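Local coordinates for protein N5-Carboxyaminoimidazole ribonucleotide synthetase (Staphylococcus aureus subsp. aureus, PDB 3ORQ) that catalyses the ATP-dependent carboxylation of 5-aminoimidazole ribonucleotide with bicarbonate to N5-carboxyaminoimidazole ribonucleotide, a step of purine biosynthesis, at residues Ile149-Phe154 and Val184-Leu189; Phe254-Phe259 and Leu266-Ile271. One frame throughout, in Å; residues are numbered along the deposited sequence.

Contact 1: residues Ile149-Phe154 and Val184-Leu189; sequences IVKTRF and VAEKYL. With ADP (adenosine-5'-diphosphate), chain D.
Lys151 and Glu186 reach out from neighbouring antiparallel strands on the same face of their sheet and meet in a salt bridge, Lys151 NZ to Glu186 OE1 at 2.7 Å. The ammonium comes from above the carboxylate plane, 52° out of it, and the two side chains cross at a slant. Lys151 gets there with a fully extended chain whose CG lies anti to its carbonyl carbon (chi1 -50°). The same NZ donates to O1A of the ADP α-phosphate at 2.9 Å and to N7 of the adenine, so three acceptors fix its position. Glu186 divides its work between its oxygens: OE1 also pairs with Lys115 of helix 111-120, while OE2 accepts from the adenine N6 at 2.8 Å, so that the carboxylate is held by two ammonium groups and the adenine amine. N6 gives a second hydrogen bond to the backbone O of Lys187, and the backbone N of Leu189 donates to adenine N1 at 3.1 Å, which reads the Watson-Crick edge of the base. Ile149 runs alongside Glu186, its CG2 3.8 Å from Glu186 CG, and the same methyl sits at the edge of the Tyr188 ring. One face of that ring takes adenine C2, 3.4 Å above its plane and offset toward the rim. In the strands themselves, paired backbone bonds join Ile149 to Glu186 and Lys151 to Val184. Strand, polar pair and adenine-binding linker together form the nucleotide site characteristic of the ATP-grasp fold.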
# COMPACT_ATOMS: atom_id res chain seq x y z
N ILE A 149 9.78 38.41 8.33
CA ILE A 149 8.91 37.94 7.26
C ILE A 149 7.44 38.07 7.62
O ILE A 149 7.04 37.71 8.71
CB ILE A 149 9.29 36.49 6.82
CG1 ILE A 149 8.33 35.96 5.77
CG2 ILE A 149 9.35 35.58 8.03
CD1 ILE A 149 8.96 34.90 4.86
N VAL A 150 6.66 38.60 6.68
CA VAL A 150 5.20 38.75 6.84
C VAL A 150 4.43 37.61 6.13
O VAL A 150 4.68 37.34 4.95
CB VAL A 150 4.75 40.11 6.28
CG1 VAL A 150 3.30 40.36 6.60
CG2 VAL A 150 5.60 41.22 6.88
N LYS A 151 3.55 36.92 6.86
CA LYS A 151 2.72 35.83 6.31
C LYS A 151 1.24 36.15 6.47
O LYS A 151 0.83 36.67 7.52
CB LYS A 151 3.02 34.48 6.98
CG LYS A 151 4.49 34.10 7.05
CD LYS A 151 4.74 32.86 7.93
CE LYS A 151 6.22 32.53 7.98
NZ LYS A 151 6.50 31.36 8.88
N THR A 152 0.43 35.83 5.45
CA THR A 152 -1.02 35.86 5.61
C THR A 152 -1.38 34.87 6.70
O THR A 152 -0.72 33.84 6.87
CB THR A 152 -1.84 35.59 4.28
OG1 THR A 152 -1.93 34.20 3.99
CG2 THR A 152 -1.22 36.29 3.10
N ARG A 153 -2.41 35.18 7.48
CA ARG A 153 -2.74 34.31 8.57
C ARG A 153 -3.79 33.25 8.24
O ARG A 153 -4.02 32.32 9.04
CB ARG A 153 -3.06 35.08 9.85
CG ARG A 153 -4.16 36.05 9.75
CD ARG A 153 -4.14 36.96 10.98
NE ARG A 153 -4.88 36.35 12.08
CZ ARG A 153 -5.64 37.03 12.93
NH1 ARG A 153 -5.75 38.35 12.80
NH2 ARG A 153 -6.29 36.40 13.90
N PHE A 154 -4.40 33.36 7.05
CA PHE A 154 -5.45 32.43 6.66
C PHE A 154 -5.21 31.53 5.45
O PHE A 154 -5.36 30.31 5.55
CB PHE A 154 -6.79 33.14 6.57
CG PHE A 154 -7.37 33.47 7.91
CD1 PHE A 154 -8.07 32.50 8.64
CD2 PHE A 154 -7.17 34.74 8.47
CE1 PHE A 154 -8.59 32.79 9.89
CE2 PHE A 154 -7.69 35.04 9.73
CZ PHE A 154 -8.40 34.06 10.44
N VAL A 184 0.69 38.12 9.93
CA VAL A 184 1.58 38.01 11.07
C VAL A 184 3.01 38.26 10.61
O VAL A 184 3.37 37.88 9.50
CB VAL A 184 1.59 36.62 11.72
CG1 VAL A 184 2.21 36.72 13.10
CG2 VAL A 184 0.20 36.02 11.82
N ALA A 185 3.81 38.90 11.47
CA ALA A 185 5.25 38.99 11.24
C ALA A 185 6.07 38.23 12.30
O ALA A 185 5.64 38.08 13.44
CB ALA A 185 5.68 40.44 11.13
N GLU A 186 7.23 37.72 11.90
CA GLU A 186 8.08 36.91 12.78
C GLU A 186 9.54 37.08 12.32
O GLU A 186 9.79 37.34 11.14
CB GLU A 186 7.67 35.42 12.74
CG GLU A 186 7.65 34.85 11.33
CD GLU A 186 7.45 33.34 11.28
OE1 GLU A 186 6.28 32.93 11.07
OE2 GLU A 186 8.47 32.58 11.41
N LYS A 187 10.49 36.94 13.23
CA LYS A 187 11.91 37.05 12.88
C LYS A 187 12.31 36.11 11.72
O LYS A 187 12.01 34.89 11.74
CB LYS A 187 12.78 36.74 14.11
CG LYS A 187 13.01 37.91 15.09
CD LYS A 187 13.89 37.45 16.28
CE LYS A 187 14.26 38.61 17.23
NZ LYS A 187 15.34 39.48 16.70
N TYR A 188 13.03 36.66 10.74
CA TYR A 188 13.66 35.80 9.73
C TYR A 188 15.00 35.28 10.28
O TYR A 188 15.96 36.06 10.49
CB TYR A 188 13.83 36.50 8.39
CG TYR A 188 14.21 35.57 7.26
CD1 TYR A 188 13.24 34.78 6.63
CD2 TYR A 188 15.54 35.49 6.81
CE1 TYR A 188 13.58 33.91 5.58
CE2 TYR A 188 15.90 34.63 5.76
CZ TYR A 188 14.91 33.85 5.15
OH TYR A 188 15.24 33.00 4.11
N LEU A 189 15.03 33.97 10.54
CA LEU A 189 16.15 33.29 11.15
C LEU A 189 17.17 32.85 10.15
O LEU A 189 16.87 32.70 8.97
CB LEU A 189 15.66 32.05 11.89
CG LEU A 189 14.67 32.19 13.05
CD1 LEU A 189 14.31 30.81 13.60
CD2 LEU A 189 15.24 33.06 14.12
PB ADP D . 3.85 27.19 4.53
O1B ADP D . 2.84 27.06 5.65
O2B ADP D . 4.70 26.00 4.18
O3B ADP D . 3.26 27.87 3.33
PA ADP D . 5.90 28.11 6.29
O1A ADP D . 5.53 29.15 7.32
O2A ADP D . 5.95 26.66 6.71
O3A ADP D . 4.93 28.29 5.01
O5' ADP D . 7.31 28.45 5.62
C5' ADP D . 7.76 27.79 4.45
C4' ADP D . 9.28 27.86 4.40
O4' ADP D . 9.74 29.23 4.42
C3' ADP D . 9.94 27.18 5.61
O3' ADP D . 10.15 25.77 5.44
C2' ADP D . 11.25 27.93 5.72
O2' ADP D . 12.25 27.29 4.94
C1' ADP D . 10.96 29.32 5.18
N9 ADP D . 10.69 30.13 6.39
C8 ADP D . 9.47 30.37 6.91
N7 ADP D . 9.54 31.10 8.05
C5 ADP D . 10.87 31.35 8.24
C6 ADP D . 11.66 32.10 9.25
N6 ADP D . 11.01 32.71 10.28
N1 ADP D . 13.00 32.11 9.10
C2 ADP D . 13.63 31.48 8.08
N3 ADP D . 12.98 30.78 7.12
C4 ADP D . 11.62 30.70 7.16

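Contact 2: residues Phe254-Phe259 and Leu266-Ile271. With MG (magnesium ion), chain C; ADP (adenosine-5'-diphosphate), chain D.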
# COMPACT_ATOMS: atom_id res chain seq x y z
N PHE A 254 -0.66 13.76 13.17
CA PHE A 254 -0.38 15.20 12.96
C PHE A 254 1.13 15.36 12.84
O PHE A 254 1.88 14.44 13.15
CB PHE A 254 -0.96 16.07 14.09
CG PHE A 254 -0.40 15.76 15.44
CD1 PHE A 254 -0.82 14.65 16.16
CD2 PHE A 254 0.57 16.57 15.99
CE1 PHE A 254 -0.29 14.33 17.42
CE2 PHE A 254 1.12 16.27 17.27
CZ PHE A 254 0.69 15.14 17.97
N THR A 255 1.57 16.50 12.32
CA THR A 255 2.99 16.70 12.10
C THR A 255 3.43 18.09 12.60
O THR A 255 2.80 19.09 12.32
CB THR A 255 3.35 16.59 10.59
OG1 THR A 255 2.91 15.33 10.09
CG2 THR A 255 4.87 16.74 10.35
N VAL A 256 4.54 18.13 13.33
CA VAL A 256 5.12 19.38 13.82
C VAL A 256 6.37 19.65 13.00
O VAL A 256 7.26 18.80 12.93
CB VAL A 256 5.48 19.26 15.32
CG1 VAL A 256 6.05 20.61 15.91
CG2 VAL A 256 4.31 18.79 16.13
N GLU A 257 6.42 20.84 12.38
CA GLU A 257 7.60 21.34 11.66
C GLU A 257 8.47 22.21 12.55
O GLU A 257 7.95 23.07 13.23
CB GLU A 257 7.18 22.21 10.48
CG GLU A 257 6.57 21.48 9.33
CD GLU A 257 6.27 22.39 8.16
OE1 GLU A 257 6.79 23.54 8.08
OE2 GLU A 257 5.50 21.97 7.28
N PHE A 258 9.79 22.02 12.49
CA PHE A 258 10.72 22.77 13.33
C PHE A 258 11.83 23.44 12.52
O PHE A 258 12.23 22.95 11.47
CB PHE A 258 11.45 21.86 14.34
CG PHE A 258 10.56 21.07 15.25
CD1 PHE A 258 9.95 19.91 14.80
CD2 PHE A 258 10.40 21.44 16.58
CE1 PHE A 258 9.15 19.14 15.66
CE2 PHE A 258 9.62 20.71 17.43
CZ PHE A 258 8.99 19.54 16.97
N PHE A 259 12.35 24.54 13.05
CA PHE A 259 13.55 25.15 12.55
C PHE A 259 14.73 24.86 13.48
O PHE A 259 14.60 24.87 14.70
CB PHE A 259 13.38 26.68 12.43
CG PHE A 259 12.31 27.11 11.48
CD1 PHE A 259 11.98 26.33 10.37
CD2 PHE A 259 11.64 28.30 11.68
CE1 PHE A 259 10.98 26.73 9.47
CE2 PHE A 259 10.63 28.72 10.79
CZ PHE A 259 10.31 27.93 9.67
N LEU A 266 16.51 24.98 18.49
CA LEU A 266 15.26 24.41 17.98
C LEU A 266 14.10 25.36 18.21
O LEU A 266 13.89 25.81 19.33
CB LEU A 266 14.93 23.06 18.66
CG LEU A 266 13.83 22.17 18.04
CD1 LEU A 266 14.29 21.58 16.72
CD2 LEU A 266 13.32 21.04 18.96
N TYR A 267 13.37 25.68 17.15
CA TYR A 267 12.08 26.35 17.29
C TYR A 267 10.96 25.52 16.62
O TYR A 267 11.16 24.94 15.54
CB TYR A 267 12.06 27.74 16.65
CG TYR A 267 13.17 28.73 16.99
CD1 TYR A 267 14.49 28.50 16.59
CD2 TYR A 267 12.89 29.94 17.63
CE1 TYR A 267 15.48 29.41 16.84
CE2 TYR A 267 13.86 30.85 17.88
CZ TYR A 267 15.16 30.58 17.48
OH TYR A 267 16.15 31.49 17.75
N VAL A 268 9.78 25.52 17.23
CA VAL A 268 8.59 25.04 16.56
C VAL A 268 8.17 26.08 15.53
O VAL A 268 7.99 27.25 15.88
CB VAL A 268 7.45 24.85 17.57
CG1 VAL A 268 6.30 24.12 16.95
CG2 VAL A 268 7.96 24.10 18.77
N ASN A 269 8.02 25.66 14.27
CA ASN A 269 7.46 26.50 13.22
C ASN A 269 5.94 26.45 13.12
O ASN A 269 5.26 27.46 13.31
CB ASN A 269 8.07 26.15 11.85
CG ASN A 269 7.38 26.92 10.68
OD1 ASN A 269 6.91 28.06 10.84
ND2 ASN A 269 7.30 26.28 9.50
N GLU A 270 5.40 25.29 12.77
CA GLU A 270 3.96 25.15 12.59
C GLU A 270 3.52 23.70 12.78
O GLU A 270 4.35 22.79 12.74
CB GLU A 270 3.55 25.66 11.19
CG GLU A 270 3.96 24.75 10.00
CD GLU A 270 3.79 25.40 8.62
OE1 GLU A 270 3.38 26.61 8.54
OE2 GLU A 270 4.09 24.71 7.59
N ILE A 271 2.22 23.49 12.98
CA ILE A 271 1.65 22.15 13.12
C ILE A 271 0.53 21.90 12.08
O ILE A 271 -0.38 22.72 11.91
CB ILE A 271 1.07 21.93 14.51
CG1 ILE A 271 1.98 22.49 15.60
CG2 ILE A 271 0.77 20.42 14.75
CD1 ILE A 271 1.36 22.39 17.02
MG MG C . 5.64 24.48 6.07
PB ADP D . 3.85 27.19 4.53
O1B ADP D . 2.84 27.06 5.65
O2B ADP D . 4.70 26.00 4.18
O3B ADP D . 3.26 27.87 3.33
PA ADP D . 5.90 28.11 6.29
O1A ADP D . 5.53 29.15 7.32
O2A ADP D . 5.95 26.66 6.71
O3A ADP D . 4.93 28.29 5.01
O5' ADP D . 7.31 28.45 5.62
C5' ADP D . 7.76 27.79 4.45
C4' ADP D . 9.28 27.86 4.40
O4' ADP D . 9.74 29.23 4.42
C3' ADP D . 9.94 27.18 5.61
O3' ADP D . 10.15 25.77 5.44
C2' ADP D . 11.25 27.93 5.72
O2' ADP D . 12.25 27.29 4.94
C1' ADP D . 10.96 29.32 5.18
N9 ADP D . 10.69 30.13 6.39
C8 ADP D . 9.47 30.37 6.91
N7 ADP D . 9.54 31.10 8.05
C5 ADP D . 10.87 31.35 8.24
C6 ADP D . 11.66 32.10 9.25
N6 ADP D . 11.01 32.71 10.28
N1 ADP D . 13.00 32.11 9.10
C2 ADP D . 13.63 31.48 8.08
N3 ADP D . 12.98 30.78 7.12
C4 ADP D . 11.62 30.70 7.16
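Strands 254-259 and 266-271 run antiparallel as the two arms of a β-hairpin, with a classic β bulge where Asn269 and Glu270 both face Glu257. At the bulge Glu257 O accepts a hydrogen bond from Asn269 N at 2.8 Å and a weak one from Glu270 N, while Glu257 N donates to Glu270 O. This ATP-grasp hairpin presents its acidic side chains to the nucleotide phosphates. Glu257 and Glu270 lie side by side and point the same way, their carboxylate planes 54° apart. The magnesium ion probably offsets the repulsion of the two carboxylates: it is bound by Glu257 OE1 at 2.5 Å and Glu270 OE2 at 2.2 Å, with O2A of ADP as a further ligand. Glu257 OE2 is hydrogen-bonded to His276, a second-shell partner that should help to orient the carboxylate. Behind this site, on the opposite face of the sheet, Val256, Phe258, Val268 and Ile271 pack with Leu266 against one another, and Leu266, Val268 and Ile271 also touch helix 234-245; Val256 CG1 meets Val268 CG1 at 3.7 Å, and Leu266 CD1 lies against Phe258 CB. The amide of Asn269 is carried across the Phe259 ring in a stacked arrangement, the planes 20° apart, by a chi1 of 174° that turns CG away from the backbone N. Its CB makes a CH-π contact over the same ring, 3.7 Å from the centroid. The amide ND2 donates to ADP O2A at 3.1 Å and more weakly to Glu257 OE1.

How the contacts relate
Both contacts are buried and grip the same ADP, but from different sheets of the ATP-grasp region: contact 1 joins the two inner strands of a four-stranded antiparallel sheet, contact 2 an outermost strand of a larger one and its neighbour. Contact 1 handles mainly the base, through a lysine-glutamate pair and backbone groups; contact 2 deals mainly with the phosphates, through magnesium, two carboxylates and an asparagine amide. Regular pairing in the first contrasts with a bulge in the second, whose reverse face is hydrophobic core. Their centres are 15 Å apart, yet they touch: Leu189 CD1 packs 3.7 Å from Tyr267 CE1 and also approaches Phe259, joining the two sheets beside the nucleotide.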